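Local coordinates for protein peptidyl-prolyl cis-trans isomerase (Hirschia baltica, PDB 5EX2) that probably catalyses the cis-trans isomerisation of peptide bonds preceding proline, as a periplasmic folding helper, and binds magnesium, at residues 159-163 / 164-168; 58-61 / 62-65; 245-248 / 249-253. One frame throughout, in Å; residues are numbered along the deposited sequence.

Contact 1 of 3, residues 159-163 / 164-168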
loop_
_atom_site.group_PDB
_atom_site.type_symbol
_atom_site.label_atom_id
_atom_site.label_comp_id
_atom_site.label_asym_id
_atom_site.label_seq_id
_atom_site.Cartn_x
_atom_site.Cartn_y
_atom_site.Cartn_z
ATOM N N ALA A 159 -1.835 -11.999 3.165
ATOM C CA ALA A 159 -2.755 -13.092 3.371
ATOM C C ALA A 159 -2.357 -13.872 4.604
ATOM O O ALA A 159 -1.193 -13.908 4.988
ATOM C CB ALA A 159 -2.770 -14.008 2.177
ATOM N N ARG A 160 -3.338 -14.503 5.225
ATOM C CA ARG A 160 -3.082 -15.358 6.364
ATOM C C ARG A 160 -4.253 -16.302 6.561
ATOM O O ARG A 160 -5.331 -16.091 6.004
ATOM C CB ARG A 160 -2.840 -14.537 7.626
ATOM C CG ARG A 160 -4.010 -13.699 8.080
ATOM C CD ARG A 160 -3.716 -13.207 9.471
ATOM N NE ARG A 160 -4.815 -12.482 10.103
ATOM C CZ ARG A 160 -5.685 -13.023 10.958
ATOM N NH1 ARG A 160 -5.636 -14.315 11.262
ATOM N NH2 ARG A 160 -6.627 -12.269 11.499
ATOM N N THR A 161 -4.005 -17.347 7.340
ATOM C CA THR A 161 -5.040 -18.278 7.786
ATOM C C THR A 161 -5.723 -17.741 9.042
ATOM O O THR A 161 -5.544 -16.580 9.394
ATOM C CB THR A 161 -4.454 -19.666 8.087
ATOM O OG1 THR A 161 -3.605 -19.590 9.241
ATOM C CG2 THR A 161 -3.657 -20.186 6.904
ATOM N N ASN A 162 -6.512 -18.566 9.724
ATOM C CA ASN A 162 -7.127 -18.114 10.969
ATOM C C ASN A 162 -6.067 -17.713 12.003
ATOM O O ASN A 162 -6.338 -16.920 12.906
ATOM C CB ASN A 162 -8.026 -19.204 11.578
ATOM C CG ASN A 162 -9.306 -19.445 10.782
ATOM O OD1 ASN A 162 -9.699 -18.632 9.949
ATOM N ND2 ASN A 162 -9.965 -20.569 11.051
ATOM N N ASP A 163 -4.870 -18.267 11.873
ATOM C CA ASP A 163 -3.735 -17.934 12.734
ATOM C C ASP A 163 -3.189 -16.540 12.412
ATOM O O ASP A 163 -2.688 -16.316 11.307
ATOM C CB ASP A 163 -2.625 -18.973 12.553
ATOM C CG ASP A 163 -1.407 -18.708 13.433
ATOM O OD1 ASP A 163 -1.335 -17.676 14.128
ATOM O OD2 ASP A 163 -0.494 -19.561 13.426
ATOM N N PRO A 164 -3.242 -15.604 13.377
ATOM C CA PRO A 164 -2.820 -14.241 13.027
ATOM C C PRO A 164 -1.330 -14.111 12.699
ATOM O O PRO A 164 -0.936 -13.085 12.152
ATOM C CB PRO A 164 -3.164 -13.432 14.286
ATOM C CG PRO A 164 -3.167 -14.416 15.375
ATOM C CD PRO A 164 -3.678 -15.692 14.777
ATOM N N ASN A 165 -0.535 -15.128 13.008
ATOM C CA ASN A 165 0.903 -15.086 12.775
ATOM C C ASN A 165 1.353 -15.945 11.593
ATOM O O ASN A 165 2.525 -16.302 11.494
ATOM C CB ASN A 165 1.653 -15.521 14.033
ATOM C CG ASN A 165 1.534 -14.516 15.150
ATOM O OD1 ASN A 165 1.401 -13.315 14.913
ATOM N ND2 ASN A 165 1.571 -15.004 16.378
ATOM N N SER A 166 0.429 -16.243 10.686
ATOM C CA SER A 166 0.712 -17.159 9.584
ATOM C C SER A 166 1.074 -16.453 8.275
ATOM O O SER A 166 1.352 -17.112 7.273
ATOM C CB SER A 166 -0.488 -18.075 9.358
ATOM O OG SER A 166 -1.631 -17.336 8.971
ATOM N N GLY A 167 1.101 -15.126 8.272
ATOM C CA GLY A 167 1.514 -14.401 7.083
ATOM C C GLY A 167 2.930 -14.795 6.727
ATOM O O GLY A 167 3.754 -15.019 7.608
ATOM N N LYS A 168 3.216 -14.928 5.436
ATOM C CA LYS A 168 4.534 -15.402 5.016
ATOM C C LYS A 168 4.921 -14.857 3.660
ATOM O O LYS A 168 5.832 -14.038 3.563
ATOM C CB LYS A 168 4.574 -16.930 4.994
ATOM C CG LYS A 168 5.959 -17.477 4.671
ATOM C CD LYS A 168 6.036 -18.983 4.838
ATOM C CE LYS A 168 5.237 -19.716 3.784
ATOM N NZ LYS A 168 5.239 -21.182 4.067
HETATM O O HOH W 1 0.978 -14.743 3.558
#
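The guanidinium of Arg160 takes Pro164 over one face, with CB of the proline 4.0 Å above the plane and displaced toward the rim. At the edge, in plane, sits the carbonyl carbon of Asn162, and NH1 makes weak hydrogen bonds to Thr161 O and Asn162 O. NH2 reaches Lys184 O, and Tyr185 supplies a cation-pi contact. With CG between the backbone N and the carbonyl carbon (chi1 63°), the extended chain lays Arg160 NH1 3.3 Å from Pro164 CA. This loop joins barrel strands 155-158 and 171-174 of the cyclophilin fold and reverses through a type I beta turn, Asp163 to Ser166. Proline suits its second position, where phi is -67°. Asp163 OD1 accepts Asn165 N at 2.9 Å from above the carboxylate plane. Ser166 OG donates to Asp163 O (2.8 Å) in the carbonyl plane; Ser166 N joins it from above that plane (3.2 Å). The hydroxyl in turn accepts from Thr161 N, 2.9 Å from Ser166 OG, and from Thr161 OG1. Replacing the serine by an alanine removes OG, which is likely to leave Thr161 N and OG1 without this partner. Thr161 OG1 also accepts Asp163 N at 3.2 Å, an ST turn.

Contact 2 of 3, residues 58-61 / 62-65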
loop_
_atom_site.group_PDB
_atom_site.type_symbol
_atom_site.label_atom_id
_atom_site.label_comp_id
_atom_site.label_asym_id
_atom_site.label_seq_id
_atom_site.Cartn_x
_atom_site.Cartn_y
_atom_site.Cartn_z
ATOM N N GLY A 58 13.900 -13.856 -5.584
ATOM C CA GLY A 58 13.410 -14.162 -6.912
ATOM C C GLY A 58 12.194 -15.072 -6.927
ATOM O O GLY A 58 11.613 -15.327 -7.990
ATOM N N LEU A 59 11.772 -15.546 -5.761
ATOM C CA LEU A 59 10.772 -16.605 -5.716
ATOM C C LEU A 59 9.345 -16.178 -6.030
ATOM O O LEU A 59 8.490 -17.023 -6.275
ATOM C CB LEU A 59 10.803 -17.279 -4.347
ATOM C CG LEU A 59 12.069 -18.092 -4.092
ATOM C CD1 LEU A 59 12.118 -18.567 -2.655
ATOM C CD2 LEU A 59 12.204 -19.279 -5.069
ATOM N N TYR A 60 9.060 -14.884 -6.037
ATOM C CA TYR A 60 7.734 -14.467 -6.451
ATOM C C TYR A 60 7.518 -14.639 -7.941
ATOM O O TYR A 60 6.383 -14.646 -8.425
ATOM C CB TYR A 60 7.472 -13.007 -6.113
ATOM C CG TYR A 60 6.943 -12.722 -4.731
ATOM C CD1 TYR A 60 6.032 -13.566 -4.103
ATOM C CD2 TYR A 60 7.342 -11.582 -4.057
ATOM C CE1 TYR A 60 5.539 -13.268 -2.824
ATOM C CE2 TYR A 60 6.863 -11.276 -2.798
ATOM C CZ TYR A 60 5.962 -12.113 -2.182
ATOM O OH TYR A 60 5.492 -11.777 -0.924
ATOM N N SER A 61 8.604 -14.729 -8.691
ATOM C CA SER A 61 8.463 -14.748 -10.127
ATOM C C SER A 61 7.738 -16.003 -10.549
ATOM O O SER A 61 8.076 -17.113 -10.132
ATOM C CB SER A 61 9.818 -14.630 -10.806
ATOM O OG SER A 61 10.337 -13.348 -10.514
ATOM N N GLY A 62 6.698 -15.815 -11.349
ATOM C CA GLY A 62 5.878 -16.925 -11.794
ATOM C C GLY A 62 4.744 -17.329 -10.876
ATOM O O GLY A 62 3.994 -18.239 -11.199
ATOM N N THR A 63 4.617 -16.694 -9.723
ATOM C CA THR A 63 3.506 -17.059 -8.852
ATOM C C THR A 63 2.184 -16.556 -9.431
ATOM O O THR A 63 2.102 -15.501 -10.052
ATOM C CB THR A 63 3.683 -16.521 -7.425
ATOM O OG1 THR A 63 3.897 -15.111 -7.451
ATOM C CG2 THR A 63 4.856 -17.209 -6.716
ATOM N N LYS A 64 1.138 -17.334 -9.209
ATOM C CA LYS A 64 -0.149 -17.050 -9.814
ATOM C C LYS A 64 -0.933 -16.049 -8.981
ATOM O O LYS A 64 -0.697 -15.908 -7.784
ATOM C CB LYS A 64 -0.978 -18.319 -9.942
ATOM C CG LYS A 64 -0.302 -19.435 -10.699
ATOM C CD LYS A 64 -0.022 -19.078 -12.134
ATOM C CE LYS A 64 0.511 -20.290 -12.899
ATOM N NZ LYS A 64 -0.452 -21.428 -12.900
ATOM N N PHE A 65 -1.891 -15.384 -9.603
ATOM C CA PHE A 65 -2.954 -14.724 -8.854
ATOM C C PHE A 65 -4.073 -15.735 -8.764
ATOM O O PHE A 65 -4.981 -15.783 -9.599
ATOM C CB PHE A 65 -3.378 -13.428 -9.524
ATOM C CG PHE A 65 -2.371 -12.362 -9.357
ATOM C CD1 PHE A 65 -2.313 -11.647 -8.179
ATOM C CD2 PHE A 65 -1.447 -12.096 -10.342
ATOM C CE1 PHE A 65 -1.355 -10.672 -7.992
ATOM C CE2 PHE A 65 -0.487 -11.122 -10.158
ATOM C CZ PHE A 65 -0.445 -10.411 -8.983
#
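Thr63 meets Tyr60 across a type II beta turn, Tyr60 to Thr63, which overlaps a type I turn from Gly58 to Ser61; together they carry the chain from helix 45-57 into barrel strand 63-69 of the cyclophilin fold. The carbonyl O of Tyr60 is gripped twice by one residue. Thr63 N closes the turn, 3.0 Å from Tyr60 O along a nearly straight N-H (165°), coming from above the carbonyl plane. Thr63 OG1 donates to Tyr60 O within that plane, on a lone pair, at 2.7 Å. Threonine suits the place because its hydroxyl lies between the backbone N and the carbonyl carbon (chi1 54°), which brings OG1 back over the turn. Within the first turn Ser61 N is satisfied by Gly58 O at 3.1 Å, and Leu59 N by Thr57 OG1. Backbone hydrogen bonds join both Gly62 and Thr63 to Leu213 of strand 212-218. The ring of Tyr60 packs on Ile51, Val54 and Val55 of helix 45-57, and its OH is bonded to Asp169 O. Gly58, with positive phi, takes the chain out of the helix. Gly62 is the third residue of the type II turn, where positive phi (87°) favours glycine, and a CB here would clash with Ser61 O. Beside the hydroxyl, the methyl carbon Thr63 CG2 comes to 3.4 Å from Tyr60 O and also touches Leu59 O.

Contact 3 of 3, residues 245-248 / 249-253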
loop_
_atom_site.group_PDB
_atom_site.type_symbol
_atom_site.label_atom_id
_atom_site.label_comp_id
_atom_site.label_asym_id
_atom_site.label_seq_id
_atom_site.Cartn_x
_atom_site.Cartn_y
_atom_site.Cartn_z
ATOM N N ASP A 245 -10.797 19.569 -1.868
ATOM C CA ASP A 245 -11.878 20.492 -2.183
ATOM C C ASP A 245 -12.667 20.020 -3.389
ATOM O O ASP A 245 -13.900 20.046 -3.398
ATOM C CB ASP A 245 -11.367 21.899 -2.491
ATOM C CG ASP A 245 -10.825 22.632 -1.281
ATOM O OD1 ASP A 245 -11.013 22.190 -0.123
ATOM O OD2 ASP A 245 -10.225 23.704 -1.510
ATOM N N ARG A 246 -11.928 19.645 -4.424
ATOM C CA ARG A 246 -12.501 19.260 -5.698
ATOM C C ARG A 246 -13.265 17.937 -5.563
ATOM O O ARG A 246 -14.376 17.811 -6.075
ATOM C CB ARG A 246 -11.374 19.195 -6.732
ATOM C CG ARG A 246 -11.756 18.802 -8.130
ATOM C CD ARG A 246 -10.503 18.713 -8.983
ATOM N NE ARG A 246 -10.041 17.333 -9.144
ATOM C CZ ARG A 246 -8.807 16.891 -8.896
ATOM N NH1 ARG A 246 -7.848 17.705 -8.455
ATOM N NH2 ARG A 246 -8.532 15.606 -9.098
ATOM N N MET A 247 -12.697 16.969 -4.848
ATOM C CA MET A 247 -13.293 15.636 -4.764
ATOM C C MET A 247 -14.416 15.496 -3.739
ATOM O O MET A 247 -15.326 14.690 -3.931
ATOM C CB MET A 247 -12.219 14.610 -4.448
ATOM C CG MET A 247 -11.160 14.527 -5.518
ATOM S SD MET A 247 -11.818 14.268 -7.183
ATOM C CE MET A 247 -12.774 12.766 -7.002
ATOM N N GLY A 248 -14.354 16.259 -2.652
ATOM C CA GLY A 248 -15.411 16.263 -1.651
ATOM C C GLY A 248 -14.948 15.896 -0.256
ATOM O O GLY A 248 -14.572 14.762 0.015
ATOM N N ARG A 249 -15.015 16.861 0.655
ATOM C CA ARG A 249 -14.472 16.683 2.001
ATOM C C ARG A 249 -15.450 16.027 2.973
ATOM O O ARG A 249 -15.158 15.896 4.162
ATOM C CB ARG A 249 -14.019 18.028 2.536
ATOM C CG ARG A 249 -12.755 18.493 1.868
ATOM C CD ARG A 249 -12.411 19.807 2.395
ATOM N NE ARG A 249 -11.160 20.307 1.858
ATOM C CZ ARG A 249 -9.979 20.136 2.438
ATOM N NH1 ARG A 249 -9.864 19.442 3.568
ATOM N NH2 ARG A 249 -8.903 20.664 1.890
ATOM N N ASP A 250 -16.598 15.604 2.458
ATOM C CA ASP A 250 -17.533 14.800 3.225
ATOM C C ASP A 250 -17.213 13.313 3.100
ATOM O O ASP A 250 -17.776 12.477 3.812
ATOM C CB ASP A 250 -18.966 15.070 2.751
ATOM C CG ASP A 250 -19.161 14.782 1.259
ATOM O OD1 ASP A 250 -18.251 15.079 0.446
ATOM O OD2 ASP A 250 -20.232 14.248 0.897
ATOM N N LYS A 251 -16.273 12.997 2.215
ATOM C CA LYS A 251 -15.921 11.610 1.936
ATOM C C LYS A 251 -14.943 11.038 2.943
ATOM O O LYS A 251 -14.047 11.722 3.414
ATOM C CB LYS A 251 -15.333 11.499 0.534
ATOM C CG LYS A 251 -16.358 11.734 -0.554
ATOM C CD LYS A 251 -15.706 11.753 -1.914
ATOM C CE LYS A 251 -16.730 11.961 -3.015
ATOM N NZ LYS A 251 -16.074 12.127 -4.337
ATOM N N ASP A 252 -15.118 9.764 3.253
ATOM C CA ASP A 252 -14.160 9.042 4.064
ATOM C C ASP A 252 -12.946 8.721 3.190
ATOM O O ASP A 252 -13.025 8.781 1.959
ATOM C CB ASP A 252 -14.792 7.769 4.629
ATOM C CG ASP A 252 -13.945 7.126 5.703
ATOM O OD1 ASP A 252 -13.220 7.863 6.401
ATOM O OD2 ASP A 252 -14.007 5.888 5.849
ATOM N N VAL A 253 -11.832 8.375 3.823
ATOM C CA VAL A 253 -10.575 8.167 3.126
ATOM C C VAL A 253 -10.717 7.148 1.985
ATOM O O VAL A 253 -10.130 7.311 0.934
ATOM C CB VAL A 253 -9.478 7.724 4.135
ATOM C CG1 VAL A 253 -9.724 6.311 4.670
ATOM C CG2 VAL A 253 -8.122 7.836 3.538
HETATM O O HOH W 2 -15.419 19.503 -0.760
#
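Gly248, Arg249 and Lys251 carry the exit from helix 238-247, where the chain leaves helical geometry and enters a type I beta turn, Gly248 to Lys251. Gly248 is the hinge: its positive phi would jam a CB against Met247 O, and such a carbon would also press tightly on Asp250 OD1 and Lys251 CE, so only glycine fits easily. Gly248 O accepts Lys251 N at 3.3 Å, closing the turn. Arg249 sends its side chain back along the helix. With CG anti to the carbonyl carbon (chi1 -73°) and the chain extended to NE, it lies beside Asp245, pointing the same way. Arg249 NE forms a salt bridge to Asp245 OD1 at 2.7 Å, approaching in the guanidinium plane and nearly along the carboxylate C-O bond, although the two flat groups are turned 55° apart. NH2 adds a weak bond to the same oxygen, and NH1 reaches Ile110 O. Where the helix ends, a water stands in for the i to i+4 helical bond, donating to Asp245 O and accepting from Arg249 N. Lys251 suits its place because a long, flexible amine can reach a carbonyl of the last helical turn, and its positive charge would probably be favoured at a helix C-terminus. Its chain runs extended beyond CG past Gly248 O, and Lys251 NZ donates a hydrogen bond to Met247 O at 2.7 Å, tilted 27° from the carbonyl plane.

How the contacts relate
Along the chain the order is contact 2, contact 1, contact 3. Contacts 1 and 2 are neighbours: their centres lie about 19 Å apart and their nearest atoms about 5 Å. Both feed strands of the same eight-stranded barrel, 63-69 for contact 2 and the pair 155-158 and 171-174 for contact 1. Helix 45-57 links them, since Gln50 NE2 holds Lys168 O of contact 1, and contact 2 follows directly from the helix. Contact 3 stands about 34 Å from contact 1 and about 37 Å from contact 2, centre to centre, across the chain's centre from contact 2. It precedes Cys254, whose disulfide to Cys152 ties this C-terminal region to the segment leading into strand 155-158.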